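Beta sliding clamp (PDB 5WCE) probably encircles DNA as a ring-shaped head-to-tail homodimer and tethers DNA polymerases and other proteins to it, conferring processivity. Local coordinates at residues L42-G46 and D47-F51; I136-T140 and N141-R145. One frame throughout, in Å; residues are numbered along the deposited sequence.

Contact 1. Residues L42-G46 and D47-F51; sequences LSAEG and DRLSF
Ser43 and Ser50 face each other as an antiparallel hydrogen-bonded pair, and their backbones satisfy one another in both directions. Ser43 N donates to Ser50 O at 2.9 Å, and Ser50 N returns an almost straight bond to Ser43 O at 2.8 Å. A second reciprocal pair closes the hairpin: Glu45 N gives to Arg48 O and Arg48 N to Glu45 O, each at 3.1 Å, around a type II' turn with Gly46 and Asp47 at its corners. Gly46 has a positive phi of 69°, and a CB there would clash with Asp47 N, so the conformation favours glycine.

Ser43 O carries more than one bond. Besides Ser50 N it accepts from a water at 3.0 Å, and the same water is hydrogen-bonded to Ser50 OG. The hydroxyl is placed for this bridge by a chi1 of -62°, which sets OG beside its own backbone N. Ser43 OG makes a weak hydrogen bond to Gln73, while the guanidinium of Arg48 leaves the hairpin for a salt bridge with Glu63 and a cation-pi contact with Phe65.

The opposite face is apolar. Leu49 CD1 reaches back over the neighbouring strand to Ala44 CB, 4.1 Å away, and lies about as far from Leu42 CB. Farther along, one methyl of Leu42, CD2, approaches the Phe51 ring obliquely and comes to 3.5 Å from ring atom CD2 of Phe51. Helix 14-25 packs on Phe51, and Leu10 touches Ala44 and Leu49.

With the backbone ladder and a bridging water meeting its polar needs, the face of Ser43 and Arg48 is compatible with solvent, whereas the apolar face suits burial against helix 14-25 and Leu10.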
loop_
_atom_site.group_PDB
_atom_site.type_symbol
_atom_site.label_atom_id
_atom_site.label_comp_id
_atom_site.label_asym_id
_atom_site.label_seq_id
_atom_site.Cartn_x
_atom_site.Cartn_y
_atom_site.Cartn_z
ATOM N N LEU A 42 31.226 1.301 -6.136
ATOM C CA LEU A 42 31.738 0.084 -5.538
ATOM C C LEU A 42 33.262 0.268 -5.463
ATOM O O LEU A 42 33.897 0.552 -6.466
ATOM C CB LEU A 42 31.380 -1.135 -6.375
ATOM C CG LEU A 42 29.885 -1.434 -6.507
ATOM C CD1 LEU A 42 29.708 -2.583 -7.502
ATOM C CD2 LEU A 42 29.271 -1.842 -5.191
ATOM N N SER A 43 33.821 0.143 -4.274
ATOM C CA SER A 43 35.240 0.338 -4.125
ATOM C C SER A 43 35.822 -0.849 -3.339
ATOM O O SER A 43 35.538 -1.018 -2.148
ATOM C CB SER A 43 35.466 1.706 -3.465
ATOM O OG SER A 43 36.854 1.866 -3.211
ATOM N N ALA A 44 36.606 -1.697 -4.020
ATOM C CA ALA A 44 37.158 -2.898 -3.404
ATOM C C ALA A 44 38.636 -2.702 -3.054
ATOM O O ALA A 44 39.432 -2.335 -3.922
ATOM C CB ALA A 44 37.027 -4.084 -4.324
ATOM N N GLU A 45 38.987 -3.029 -1.832
ATOM C CA GLU A 45 40.351 -2.845 -1.351
ATOM C C GLU A 45 40.508 -3.619 -0.054
ATOM O O GLU A 45 39.636 -3.590 0.780
ATOM C CB GLU A 45 40.608 -1.350 -1.110
ATOM C CG GLU A 45 42.073 -0.982 -0.991
ATOM C CD GLU A 45 42.266 0.444 -0.463
ATOM O OE1 GLU A 45 41.306 1.253 -0.490
ATOM O OE2 GLU A 45 43.366 0.762 0.007
ATOM N N GLY A 46 41.618 -4.330 0.091
ATOM C CA GLY A 46 41.912 -5.092 1.310
ATOM C C GLY A 46 40.984 -6.280 1.464
ATOM O O GLY A 46 41.031 -7.236 0.685
ATOM N N ASP A 47 40.153 -6.207 2.485
ATOM C CA ASP A 47 39.164 -7.216 2.819
ATOM C C ASP A 47 37.746 -6.644 2.805
ATOM O O ASP A 47 36.829 -7.261 3.319
ATOM C CB ASP A 47 39.452 -7.740 4.209
ATOM C CG ASP A 47 40.810 -8.460 4.267
ATOM O OD1 ASP A 47 41.066 -9.353 3.453
ATOM O OD2 ASP A 47 41.656 -8.081 5.080
ATOM N N ARG A 48 37.609 -5.454 2.237
ATOM C CA ARG A 48 36.320 -4.733 2.223
ATOM C C ARG A 48 35.882 -4.248 0.822
ATOM O O ARG A 48 36.673 -3.706 0.044
ATOM C CB ARG A 48 36.401 -3.550 3.175
ATOM C CG ARG A 48 36.338 -3.953 4.604
ATOM C CD ARG A 48 34.947 -4.330 5.071
ATOM N NE ARG A 48 34.644 -3.843 6.429
ATOM C CZ ARG A 48 33.571 -4.220 7.135
ATOM N NH1 ARG A 48 32.687 -5.052 6.633
ATOM N NH2 ARG A 48 33.344 -3.722 8.347
ATOM N N LEU A 49 34.579 -4.409 0.575
ATOM C CA LEU A 49 33.896 -3.738 -0.497
ATOM C C LEU A 49 33.130 -2.562 0.130
ATOM O O LEU A 49 32.298 -2.780 1.023
ATOM C CB LEU A 49 32.918 -4.696 -1.177
ATOM C CG LEU A 49 32.141 -4.181 -2.394
ATOM C CD1 LEU A 49 33.056 -3.542 -3.406
ATOM C CD2 LEU A 49 31.345 -5.303 -3.014
ATOM N N SER A 50 33.450 -1.351 -0.312
ATOM C CA SER A 50 32.755 -0.132 0.092
ATOM C C SER A 50 31.707 0.229 -0.937
ATOM O O SER A 50 31.839 -0.089 -2.133
ATOM C CB SER A 50 33.714 1.032 0.288
ATOM O OG SER A 50 34.634 0.711 1.324
ATOM N N PHE A 51 30.636 0.867 -0.442
ATOM C CA PHE A 51 29.420 1.125 -1.230
ATOM C C PHE A 51 29.081 2.555 -0.941
ATOM O O PHE A 51 29.147 2.941 0.260
ATOM C CB PHE A 51 28.277 0.274 -0.758
ATOM C CG PHE A 51 28.463 -1.209 -0.936
ATOM C CD1 PHE A 51 29.168 -1.955 0.020
ATOM C CD2 PHE A 51 27.853 -1.855 -1.956
ATOM C CE1 PHE A 51 29.284 -3.346 -0.099
ATOM C CE2 PHE A 51 27.955 -3.239 -2.088
ATOM C CZ PHE A 51 28.687 -3.974 -1.167
HETATM O O HOH W 1 36.994 -0.550 0.448
#

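Contact 2. Residues I136-T140 and N141-R145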
loop_
_atom_site.group_PDB
_atom_site.type_symbol
_atom_site.label_atom_id
_atom_site.label_comp_id
_atom_site.label_asym_id
_atom_site.label_seq_id
_atom_site.Cartn_x
_atom_site.Cartn_y
_atom_site.Cartn_z
ATOM N N ILE A 136 30.325 12.749 18.296
ATOM C CA ILE A 136 29.539 12.870 19.509
ATOM C C ILE A 136 28.650 11.624 19.582
ATOM O O ILE A 136 27.764 11.451 18.763
ATOM C CB ILE A 136 28.661 14.117 19.426
ATOM C CG1 ILE A 136 29.527 15.373 19.317
ATOM C CG2 ILE A 136 27.730 14.178 20.610
ATOM C CD1 ILE A 136 28.811 16.595 18.798
ATOM N N ALA A 137 28.861 10.765 20.574
ATOM C CA ALA A 137 28.042 9.557 20.758
ATOM C C ALA A 137 26.698 9.937 21.358
ATOM O O ALA A 137 26.643 10.635 22.372
ATOM C CB ALA A 137 28.735 8.545 21.640
ATOM N N VAL A 138 25.634 9.548 20.653
ATOM C CA VAL A 138 24.271 9.781 21.060
ATOM C C VAL A 138 23.580 8.461 21.229
ATOM O O VAL A 138 23.554 7.635 20.313
ATOM C CB VAL A 138 23.477 10.665 20.056
ATOM C CG1 VAL A 138 22.123 11.028 20.633
ATOM C CG2 VAL A 138 24.288 11.915 19.707
ATOM N N ASP A 139 22.971 8.266 22.395
ATOM C CA ASP A 139 22.150 7.079 22.580
ATOM C C ASP A 139 21.104 6.923 21.463
ATOM O O ASP A 139 20.332 7.858 21.159
ATOM C CB ASP A 139 21.476 7.122 23.969
ATOM C CG ASP A 139 20.658 5.913 24.211
ATOM O OD1 ASP A 139 19.506 5.797 23.729
ATOM O OD2 ASP A 139 21.193 5.020 24.846
ATOM N N THR A 140 21.050 5.747 20.864
ATOM C CA THR A 140 20.267 5.523 19.668
ATOM C C THR A 140 18.773 5.657 19.902
ATOM O O THR A 140 18.047 6.221 19.081
ATOM C CB THR A 140 20.562 4.122 19.061
ATOM O OG1 THR A 140 21.954 4.030 18.689
ATOM C CG2 THR A 140 19.729 3.871 17.849
ATOM N N ASN A 141 18.317 5.068 20.995
ATOM C CA ASN A 141 16.895 5.165 21.367
ATOM C C ASN A 141 16.486 6.611 21.653
ATOM O O ASN A 141 15.423 7.023 21.235
ATOM C CB ASN A 141 16.600 4.246 22.551
ATOM C CG ASN A 141 16.552 2.759 22.142
ATOM O OD1 ASN A 141 16.213 2.378 20.995
ATOM N ND2 ASN A 141 16.851 1.925 23.095
ATOM N N GLU A 142 17.357 7.365 22.328
ATOM C CA GLU A 142 17.196 8.797 22.515
ATOM C C GLU A 142 17.059 9.551 21.185
ATOM O O GLU A 142 16.136 10.393 21.045
ATOM C CB GLU A 142 18.300 9.372 23.368
ATOM C CG GLU A 142 18.286 8.922 24.833
ATOM C CD GLU A 142 17.012 9.373 25.534
ATOM O OE1 GLU A 142 16.905 10.554 25.824
ATOM O OE2 GLU A 142 16.131 8.541 25.768
ATOM N N LEU A 143 17.939 9.244 20.210
ATOM C CA LEU A 143 17.866 9.919 18.925
ATOM C C LEU A 143 16.583 9.565 18.193
ATOM O O LEU A 143 15.928 10.430 17.559
ATOM C CB LEU A 143 19.130 9.617 18.102
ATOM C CG LEU A 143 19.412 10.456 16.880
ATOM C CD1 LEU A 143 19.390 11.924 17.273
ATOM C CD2 LEU A 143 20.803 10.039 16.325
ATOM N N ILE A 144 16.199 8.290 18.309
ATOM C CA ILE A 144 14.970 7.802 17.701
ATOM C C ILE A 144 13.777 8.596 18.295
ATOM O O ILE A 144 12.934 9.020 17.551
ATOM C CB ILE A 144 14.778 6.268 17.850
ATOM C CG1 ILE A 144 15.657 5.528 16.831
ATOM C CG2 ILE A 144 13.293 5.864 17.635
ATOM C CD1 ILE A 144 15.692 4.001 17.038
ATOM N N ARG A 145 13.775 8.794 19.595
ATOM C CA ARG A 145 12.695 9.547 20.264
ATOM C C ARG A 145 12.679 11.001 19.739
ATOM O O ARG A 145 11.624 11.503 19.380
ATOM C CB ARG A 145 12.830 9.495 21.769
ATOM C CG ARG A 145 11.854 10.379 22.534
ATOM C CD ARG A 145 12.058 10.314 24.030
ATOM N NE ARG A 145 11.413 11.460 24.706
ATOM C CZ ARG A 145 11.949 12.677 24.802
ATOM N NH1 ARG A 145 13.131 12.982 24.223
ATOM N NH2 ARG A 145 11.282 13.652 25.422
#
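Strand 136-139 runs straight into helix 140-148, and between Asp139 and Asn141 the chain swings so that the two short axes stand 75° apart. The first helical bonds span the change of direction: Leu143 N donates to Asp139 O, in the carbonyl plane, and Ile144 N to Thr140 O, both at 2.9 Å.

Asp139 is the N-cap. Its CG lies anti to the backbone N (chi1 -179°), which carries the carboxylate forward over the first turn, where OD1 accepts from Glu142 N at 3.0 Å through its anti lone pair. The bond is nearly straight, at 168°. An amide of the first turn, with no helical carbonyl before it, thereby gains an acceptor, and the negative charge at the helix start is likely to be favoured by the helix dipole. Replacing Asp139 by an alanine removes the carboxylate, and Glu142 N is likely to be left without its capping acceptor at the helix start. The CG of Glu142 lies 3.5 Å from Asp139 OD1, yet its own carboxylate bends away, keeping the like charges apart.

Apolar groups of the two segments also meet. Val138 CG1 comes to 4.2 Å from Leu143 CB, the two side chains crossing at about a right angle, and Thr140 CG2 lies 4.1 Å from Ile144 CD1.

Strand 226-231 runs antiparallel beside strand 136-139, and its Val227 touches both Thr140 and Leu143. Thr140 OG1 is hydrogen-bonded to Gly224 O, just ahead of that strand, while helix 210-220 receives Leu143 on Met220 and Ile144 on Arg217 and Met220.

The two contacts illustrate how one sheet can serve two domains. Contact 1 belongs to the N-terminal domain and contact 2 to the central one, yet strands 39-45 and 48-54 and strand 136-139 are all members of the same eight-stranded antiparallel sheet, in which 58-65 pairs with 243-248. Strand 136-139 is an outermost strand of that sheet within the chain, whereas the hairpin lies toward its other end. The centres of contact 1 and contact 2 are about 29 Å apart, and the nearest atoms of contact 1 and contact 2 about 17 Å. The link between them therefore runs through strands 58-65, 243-248, 235-240 and 226-231, and not by touch.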